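Local coordinates for 3-methyladenine dna-glycosylase (Archaeoglobus fulgidus, PDB 2JHN), which belongs to the HhH-GPD superfamily of base excision DNA repair proteins and joins that helical part to a TATA-box binding protein-like domain, at residues R44-M49 and G62-R67; F147-E152 and F161-A166. The protein carries 1 engineered substitution. All coordinates share one frame; numbering follows the deposited sequence.

Contact 1: R44-M49 and G62-R67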
ATOM      1  N   ARG A  44       0.454  12.579  18.209  1.00 33.35           N
ATOM      2  CA  ARG A  44       1.287  13.639  17.657  1.00 32.13           C
ATOM      3  C   ARG A  44       2.040  13.153  16.396  1.00 30.74           C
ATOM      4  O   ARG A  44       2.405  11.984  16.301  1.00 30.24           O
ATOM      5  CB  ARG A  44       2.212  14.222  18.747  1.00 32.40           C
ATOM      6  CG  ARG A  44       3.248  13.265  19.335  1.00 33.56           C
ATOM      7  CD  ARG A  44       4.613  13.690  18.835  1.00 34.84           C
ATOM      8  NE  ARG A  44       5.800  13.089  19.463  1.00 36.04           N
ATOM      9  CZ  ARG A  44       5.948  11.840  19.913  1.00 35.26           C
ATOM     10  NH1 ARG A  44       4.969  10.945  19.856  1.00 36.22           N
ATOM     11  NH2 ARG A  44       7.115  11.491  20.424  1.00 33.92           N
ATOM     12  N   ALA A  45       2.227  14.050  15.428  1.00 29.41           N
ATOM     13  CA  ALA A  45       2.942  13.705  14.196  1.00 27.40           C
ATOM     14  C   ALA A  45       4.445  13.842  14.376  1.00 26.48           C
ATOM     15  O   ALA A  45       4.940  14.867  14.848  1.00 25.90           O
ATOM     16  CB  ALA A  45       2.476  14.567  13.050  1.00 27.24           C
ATOM     17  N   VAL A  46       5.155  12.785  13.999  1.00 25.19           N
ATOM     18  CA  VAL A  46       6.611  12.749  14.010  1.00 24.00           C
ATOM     19  C   VAL A  46       7.167  12.564  12.596  1.00 23.43           C
ATOM     20  O   VAL A  46       6.486  12.015  11.704  1.00 22.84           O
ATOM     21  CB  VAL A  46       7.174  11.662  14.984  1.00 24.53           C
ATOM     22  CG1 VAL A  46       6.791  11.990  16.422  1.00 23.44           C
ATOM     23  CG2 VAL A  46       6.697  10.254  14.608  1.00 24.00           C
ATOM     24  N   ALA A  47       8.392  13.040  12.402  1.00 21.68           N
ATOM     25  CA  ALA A  47       9.119  12.875  11.148  1.00 21.16           C
ATOM     26  C   ALA A  47       9.854  11.528  11.187  1.00 19.90           C
ATOM     27  O   ALA A  47      10.491  11.180  12.194  1.00 20.05           O
ATOM     28  CB  ALA A  47      10.115  14.022  10.954  1.00 21.28           C
ATOM     29  N   VAL A  48       9.723  10.752  10.113  1.00 19.14           N
ATOM     30  CA  VAL A  48      10.490   9.509   9.955  1.00 18.33           C
ATOM     31  C   VAL A  48      11.062   9.493   8.542  1.00 17.56           C
ATOM     32  O   VAL A  48      10.371   9.854   7.594  1.00 16.14           O
ATOM     33  CB  VAL A  48       9.643   8.230  10.191  1.00 19.29           C
ATOM     34  CG1 VAL A  48      10.508   6.966  10.015  1.00 19.42           C
ATOM     35  CG2 VAL A  48       9.046   8.217  11.603  1.00 20.47           C
ATOM     36  N   MET A  49      12.334   9.093   8.407  1.00 17.98           N
ATOM     37  CA  MET A  49      12.914   8.850   7.093  1.00 20.10           C
ATOM     38  C   MET A  49      13.742   7.571   7.156  1.00 17.45           C
ATOM     39  O   MET A  49      14.189   7.157   8.228  1.00 17.22           O
ATOM     40  CB  MET A  49      13.764  10.038   6.618  1.00 20.05           C
ATOM     41  CG  MET A  49      15.093  10.135   7.299  1.00 23.98           C
ATOM     42  SD  MET A  49      15.897  11.709   6.986  1.00 29.21           S
ATOM     43  CE  MET A  49      16.455  11.490   5.333  1.00 29.20           C
ATOM     44  N   GLY A  62      14.627  10.285  12.594  1.00 24.51           N
ATOM     45  CA  GLY A  62      13.358  10.941  12.879  1.00 25.01           C
ATOM     46  C   GLY A  62      13.399  11.631  14.224  1.00 25.83           C
ATOM     47  O   GLY A  62      14.397  11.526  14.943  1.00 26.10           O
ATOM     48  N   ASN A  63      12.309  12.313  14.571  1.00 26.11           N
ATOM     49  CA  ASN A  63      12.273  13.117  15.794  1.00 26.93           C
ATOM     50  C   ASN A  63      11.417  12.528  16.915  1.00 27.55           C
ATOM     51  O   ASN A  63      11.081  13.231  17.879  1.00 27.84           O
ATOM     52  CB  ASN A  63      11.888  14.565  15.488  1.00 26.68           C
ATOM     53  CG  ASN A  63      10.455  14.709  15.033  1.00 28.66           C
ATOM     54  OD1 ASN A  63       9.749  13.711  14.822  1.00 27.46           O
ATOM     55  ND2 ASN A  63      10.005  15.960  14.889  1.00 27.41           N
ATOM     56  N   PHE A  64      11.064  11.244  16.777  1.00 27.64           N
ATOM     57  CA  PHE A  64      10.463  10.462  17.862  1.00 28.46           C
ATOM     58  C   PHE A  64      11.487  10.155  18.973  1.00 29.46           C
ATOM     59  O   PHE A  64      12.693  10.317  18.789  1.00 28.92           O
ATOM     60  CB  PHE A  64       9.816   9.167  17.328  1.00 27.87           C
ATOM     61  CG  PHE A  64      10.741   8.310  16.479  1.00 27.31           C
ATOM     62  CD1 PHE A  64      11.539   7.325  17.065  1.00 26.88           C
ATOM     63  CD2 PHE A  64      10.791   8.478  15.095  1.00 26.79           C
ATOM     64  CE1 PHE A  64      12.397   6.535  16.282  1.00 28.28           C
ATOM     65  CE2 PHE A  64      11.637   7.691  14.300  1.00 26.86           C
ATOM     66  CZ  PHE A  64      12.435   6.719  14.893  1.00 26.81           C
ATOM     67  N   GLU A  65      10.991   9.724  20.128  1.00 31.15           N
ATOM     68  CA  GLU A  65      11.846   9.418  21.265  1.00 32.81           C
ATOM     69  C   GLU A  65      12.462   8.028  21.124  1.00 33.70           C
ATOM     70  O   GLU A  65      11.912   7.166  20.440  1.00 33.75           O
ATOM     71  CB  GLU A  65      11.046   9.531  22.571  1.00 33.26           C
ATOM     72  CG  GLU A  65      10.282  10.856  22.764  1.00 35.45           C
ATOM     73  CD  GLU A  65      11.177  12.096  22.667  1.00 39.81           C
ATOM     74  OE1 GLU A  65      12.372  12.023  23.050  1.00 41.88           O
ATOM     75  OE2 GLU A  65      10.683  13.150  22.206  1.00 40.19           O
ATOM     76  N   ASN A  66      13.604   7.815  21.775  1.00 34.30           N
ATOM     77  CA  ASN A  66      14.303   6.526  21.744  1.00 35.14           C
ATOM     78  C   ASN A  66      13.437   5.373  22.205  1.00 34.93           C
ATOM     79  O   ASN A  66      13.538   4.265  21.687  1.00 34.56           O
ATOM     80  CB  ASN A  66      15.562   6.567  22.618  1.00 35.55           C
ATOM     81  CG  ASN A  66      16.471   7.703  22.266  1.00 37.99           C
ATOM     82  OD1 ASN A  66      16.534   8.123  21.108  1.00 41.15           O
ATOM     83  ND2 ASN A  66      17.185   8.225  23.261  1.00 39.05           N
ATOM     84  N   ARG A  67      12.602   5.636  23.204  1.00 34.88           N
ATOM     85  CA  ARG A  67      11.696   4.623  23.728  1.00 34.59           C
ATOM     86  C   ARG A  67      10.546   4.277  22.763  1.00 33.53           C
ATOM     87  O   ARG A  67       9.835   3.289  22.969  1.00 33.88           O
ATOM     88  CB  ARG A  67      11.133   5.070  25.078  1.00 35.26           C
ATOM     89  CG  ARG A  67      10.470   6.435  25.047  1.00 37.38           C
ATOM     90  CD  ARG A  67       9.660   6.677  26.308  1.00 42.02           C
ATOM     91  NE  ARG A  67       8.446   7.417  25.990  1.00 44.73           N
ATOM     92  CZ  ARG A  67       8.357   8.742  25.942  1.00 47.28           C
ATOM     93  NH1 ARG A  67       9.418   9.507  26.208  1.00 47.79           N
ATOM     94  NH2 ARG A  67       7.196   9.307  25.633  1.00 47.83           N
TER
HETATM   95  O   HOH W   1       7.088  16.230  15.786  1.00 34.06           O

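Contact 2: F147-E152 and F161-A166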
ATOM      1  N   PHE A 147      -5.038  18.994   4.094  1.00 18.38           N
ATOM      2  CA  PHE A 147      -5.633  18.475   5.320  1.00 18.76           C
ATOM      3  C   PHE A 147      -4.699  17.564   6.126  1.00 19.12           C
ATOM      4  O   PHE A 147      -4.989  17.205   7.273  1.00 19.39           O
ATOM      5  CB  PHE A 147      -6.977  17.790   4.999  1.00 18.04           C
ATOM      6  CG  PHE A 147      -7.989  18.702   4.316  1.00 19.67           C
ATOM      7  CD1 PHE A 147      -8.516  19.821   4.985  1.00 21.73           C
ATOM      8  CD2 PHE A 147      -8.410  18.447   3.009  1.00 21.02           C
ATOM      9  CE1 PHE A 147      -9.463  20.667   4.344  1.00 19.87           C
ATOM     10  CE2 PHE A 147      -9.334  19.275   2.365  1.00 22.02           C
ATOM     11  CZ  PHE A 147      -9.857  20.395   3.039  1.00 19.98           C
ATOM     12  N   GLY A 148      -3.567  17.186   5.536  1.00 20.38           N
ATOM     13  CA  GLY A 148      -2.625  16.318   6.222  1.00 21.63           C
ATOM     14  C   GLY A 148      -1.727  17.036   7.200  1.00 23.31           C
ATOM     15  O   GLY A 148      -1.598  18.265   7.166  1.00 23.17           O
ATOM     16  N   ASP A 149      -1.101  16.272   8.085  1.00 25.14           N
ATOM     17  CA  ASP A 149      -0.096  16.814   8.987  1.00 27.15           C
ATOM     18  C   ASP A 149       1.162  17.205   8.221  1.00 27.85           C
ATOM     19  O   ASP A 149       1.479  16.622   7.188  1.00 26.95           O
ATOM     20  CB  ASP A 149       0.254  15.804  10.075  1.00 28.06           C
ATOM     21  CG  ASP A 149      -0.780  15.763  11.178  1.00 32.09           C
ATOM     22  OD1 ASP A 149      -1.029  16.820  11.820  1.00 36.26           O
ATOM     23  OD2 ASP A 149      -1.340  14.669  11.412  1.00 35.15           O
ATOM     24  N   GLU A 150       1.869  18.203   8.745  1.00 29.22           N
ATOM     25  CA  GLU A 150       3.144  18.648   8.198  1.00 30.64           C
ATOM     26  C   GLU A 150       4.117  18.805   9.361  1.00 31.02           C
ATOM     27  O   GLU A 150       3.783  19.432  10.379  1.00 31.01           O
ATOM     28  CB  GLU A 150       2.961  19.970   7.449  1.00 31.11           C
ATOM     29  CG  GLU A 150       3.946  20.219   6.308  1.00 33.16           C
ATOM     30  CD  GLU A 150       3.654  21.513   5.537  1.00 33.51           C
ATOM     31  OE1 GLU A 150       2.462  21.919   5.458  1.00 36.72           O
ATOM     32  OE2 GLU A 150       4.619  22.120   5.002  1.00 37.10           O
ATOM     33  N   VAL A 151       5.289  18.188   9.232  1.00 30.27           N
ATOM     34  CA  VAL A 151       6.342  18.293  10.228  1.00 31.19           C
ATOM     35  C   VAL A 151       7.589  18.818   9.528  1.00 31.59           C
ATOM     36  O   VAL A 151       8.006  18.301   8.487  1.00 31.00           O
ATOM     37  CB  VAL A 151       6.644  16.929  10.940  1.00 30.62           C
ATOM     38  CG1 VAL A 151       7.834  17.049  11.873  1.00 31.00           C
ATOM     39  CG2 VAL A 151       5.443  16.435  11.725  1.00 31.56           C
ATOM     40  N   GLU A 152       8.166  19.874  10.091  1.00 32.56           N
ATOM     41  CA  GLU A 152       9.459  20.353   9.646  1.00 33.66           C
ATOM     42  C   GLU A 152      10.498  19.873  10.658  1.00 33.63           C
ATOM     43  O   GLU A 152      10.348  20.078  11.873  1.00 33.33           O
ATOM     44  CB  GLU A 152       9.454  21.884   9.506  1.00 34.45           C
ATOM     45  CG  GLU A 152      10.376  22.399   8.411  1.00 37.33           C
ATOM     46  CD  GLU A 152       9.871  23.687   7.764  1.00 42.36           C
ATOM     47  OE1 GLU A 152       9.073  24.420   8.400  1.00 45.17           O
ATOM     48  OE2 GLU A 152      10.275  23.966   6.611  1.00 43.39           O
ATOM     49  N   PHE A 161      -0.797  11.444   6.057  1.00 15.54           N
ATOM     50  CA  PHE A 161      -2.161  11.342   5.581  1.00 14.96           C
ATOM     51  C   PHE A 161      -3.113  11.966   6.632  1.00 14.45           C
ATOM     52  O   PHE A 161      -2.898  11.793   7.817  1.00 15.99           O
ATOM     53  CB  PHE A 161      -2.575   9.880   5.304  1.00 14.92           C
ATOM     54  CG  PHE A 161      -3.809   9.775   4.450  1.00 13.23           C
ATOM     55  CD1 PHE A 161      -3.725   9.937   3.064  1.00 11.70           C
ATOM     56  CD2 PHE A 161      -5.075   9.581   5.035  1.00 13.53           C
ATOM     57  CE1 PHE A 161      -4.865   9.883   2.282  1.00 12.51           C
ATOM     58  CE2 PHE A 161      -6.226   9.536   4.247  1.00 13.32           C
ATOM     59  CZ  PHE A 161      -6.124   9.676   2.878  1.00 15.00           C
ATOM     60  N   PRO A 162      -4.145  12.700   6.192  1.00 15.48           N
ATOM     61  CA  PRO A 162      -5.130  13.311   7.130  1.00 16.01           C
ATOM     62  C   PRO A 162      -5.673  12.328   8.173  1.00 17.11           C
ATOM     63  O   PRO A 162      -5.992  11.180   7.823  1.00 16.34           O
ATOM     64  CB  PRO A 162      -6.240  13.782   6.195  1.00 15.41           C
ATOM     65  CG  PRO A 162      -5.509  14.107   4.911  1.00 16.24           C
ATOM     66  CD  PRO A 162      -4.450  13.026   4.793  1.00 14.60           C
ATOM     67  N   THR A 163      -5.750  12.779   9.436  1.00 17.14           N
ATOM     68  CA  THR A 163      -6.354  12.015  10.529  1.00 18.21           C
ATOM     69  C   THR A 163      -7.859  11.957  10.279  1.00 17.61           C
ATOM     70  O   THR A 163      -8.377  12.737   9.487  1.00 15.93           O
ATOM     71  CB  THR A 163      -6.120  12.681  11.914  1.00 18.99           C
ATOM     72  OG1 THR A 163      -6.671  14.004  11.891  1.00 18.77           O
ATOM     73  CG2 THR A 163      -4.616  12.731  12.276  1.00 19.84           C
ATOM     74  N   GLN A 164      -8.564  11.041  10.952  1.00 17.95           N
ATOM     75  CA  GLN A 164     -10.032  11.002  10.833  1.00 17.93           C
ATOM     76  C   GLN A 164     -10.649  12.350  11.224  1.00 18.53           C
ATOM     77  O   GLN A 164     -11.544  12.842  10.550  1.00 18.13           O
ATOM     78  CB  GLN A 164     -10.631   9.847  11.643  1.00 18.22           C
ATOM     79  CG  GLN A 164     -10.134   8.472  11.170  1.00 18.34           C
ATOM     80  CD  GLN A 164     -10.689   7.340  11.990  1.00 17.70           C
ATOM     81  OE1 GLN A 164      -9.962   6.423  12.369  1.00 18.20           O
ATOM     82  NE2 GLN A 164     -12.002   7.386  12.264  1.00 17.66           N
ATOM     83  N   GLU A 165     -10.098  12.951  12.272  1.00 19.69           N
ATOM     84  CA  GLU A 165     -10.504  14.293  12.753  1.00 21.71           C
ATOM     85  C   GLU A 165     -10.392  15.405  11.714  1.00 20.32           C
ATOM     86  O   GLU A 165     -11.308  16.213  11.570  1.00 19.86           O
ATOM     87  CB  GLU A 165      -9.689  14.658  14.002  1.00 21.90           C
ATOM     88  CG  GLU A 165     -10.052  13.835  15.224  1.00 27.00           C
ATOM     89  CD  GLU A 165      -9.180  12.584  15.428  1.00 33.13           C
ATOM     90  OE1 GLU A 165      -8.461  12.130  14.489  1.00 33.31           O
ATOM     91  OE2 GLU A 165      -9.214  12.045  16.556  1.00 35.16           O
ATOM     92  N   ALA A 166      -9.265  15.418  10.989  1.00 19.73           N
ATOM     93  CA  ALA A 166      -8.973  16.389   9.938  1.00 19.11           C
ATOM     94  C   ALA A 166      -9.949  16.258   8.775  1.00 18.85           C
ATOM     95  O   ALA A 166     -10.377  17.257   8.204  1.00 18.66           O
ATOM     96  CB  ALA A 166      -7.521  16.225   9.448  1.00 18.87           C
TER
HETATM   97  O   HOH W   2      -4.365  15.662   9.504  1.00 20.11           O

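Contact 1: R44-M49 and G62-R67
N63 grips A47 by two hydrogen bonds, one from its backbone and one to its side chain. The backbone N-H of N63 donates to A47 O at 3.2 Å. In return A47 N donates to N63 OD1 at 2.9 Å, reaching it from above the plane of the side-chain carboxamide, 42° out of it. The side-chain torsion makes this possible: CG of N63 stands between its own backbone N and carbonyl carbon (chi1 68°), which brings the carboxamide over the strand edge. A water accepts a weak bond from N63 ND2 and donates to A45 O. G62, paired with V48 in an antiparallel non-hydrogen-bonded pair, has no side chain, and its CA can therefore come within 3.0 Å of A47 O.

Apolar contacts lie alongside. V48 CG2 meets F64 CE2 at 3.8 Å, approaching the ring obliquely, while V46 CG1 touches F64 CB. Helix 69-80 adds W69 and V72 to this core, and W2 stacks on the F64 ring.

The charged pair is looser. R44 NH2 stays 4.3 Å from E65 OE2, too far for a salt bridge although the two flat groups are nearly coplanar; R44 NH2 makes its salt bridge with E68 instead, and R44 NH1 hydrogen-bonds L41 O. V46 CG1 lies above one face of the R44 guanidinium, toward its rim.

The asparagine thus carries strand-like pairing past the end of strand 57-62: its OD1 stands in, from a less regular direction, for the carbonyl a neighbouring strand would offer, while V46, V48 and F64, all buried, make the apolar side of the contact.

Contact 2: F147-E152 and F161-A166
P162 packs its ring against the backbone where F147 gives way to G148, and this is the tight part of the contact. The two chains come close there, G148 CA lying 4.0 Å from P162 CA. P162 CG sits 3.7 Å from G148 N and 4.0 Å from F147 CB, and its CD lies over the rim of one face of the F161 ring. Proline suits the place because its compact, rigid ring fills the interior beside I143 and V144 of helix 133-147; G148, the first residue to leave that helix's geometry, presents bare backbone for the ring to pack against. A166 contributes a small methyl, its CB 3.5 Å from F147 O. That carbonyl also receives a hydrogen bond of 2.8 Å from a water, which in turn accepts from T163 N, so a solvent molecule joins the segments where no direct hydrogen bond does.

On the looser side, D149 and T163 meet nearly at a right angle, with D149 OD2 3.9 Å from the methyl CG2 of T163, a mere touch. V40 of strand 34-41 is a neighbour of both. Past D149 the chain enters hairpin strand 150-153 and diverges from 161-166. The F147 ring also leads away from the other segment, toward C178, and the F147 side chain is about 5 Å from the bound mercuribenzoic acid at the nearest atoms.

T163 is the N-cap of helix 164-177: with OG1 placed between backbone N and carbonyl carbon (chi1 58°), it accepts from A166 N at 3.1 Å. The whole is a two-stranded antiparallel beta-hairpin, 150-153/156-159, inserted between two helices, its return end closed by a threonine N-cap beside the C-terminal end of the first helix.

How the contacts relate
Contact 1 closes before contact 2 opens, so the two come in series along the chain, their centres 15 Å apart on the same side of the protein's centre. Contact 1, in the TATA-box binding protein-like range, joins strand 44-54 of the five-stranded antiparallel sheet to the end of strand 57-62 and the loop after it; contact 2 lies in the HhH-GPD range. They nevertheless touch: V151, on hairpin strand 150-153, brings CG2 to 3.5 Å from A45 O and packs CG1 against A47 CB and N63 ND2, and A45 CB meets D149 CB. Strand 34-41 borders both contacts. The hairpin between two helices of the second range thus lies against the sheet of the first, tying the two parts together.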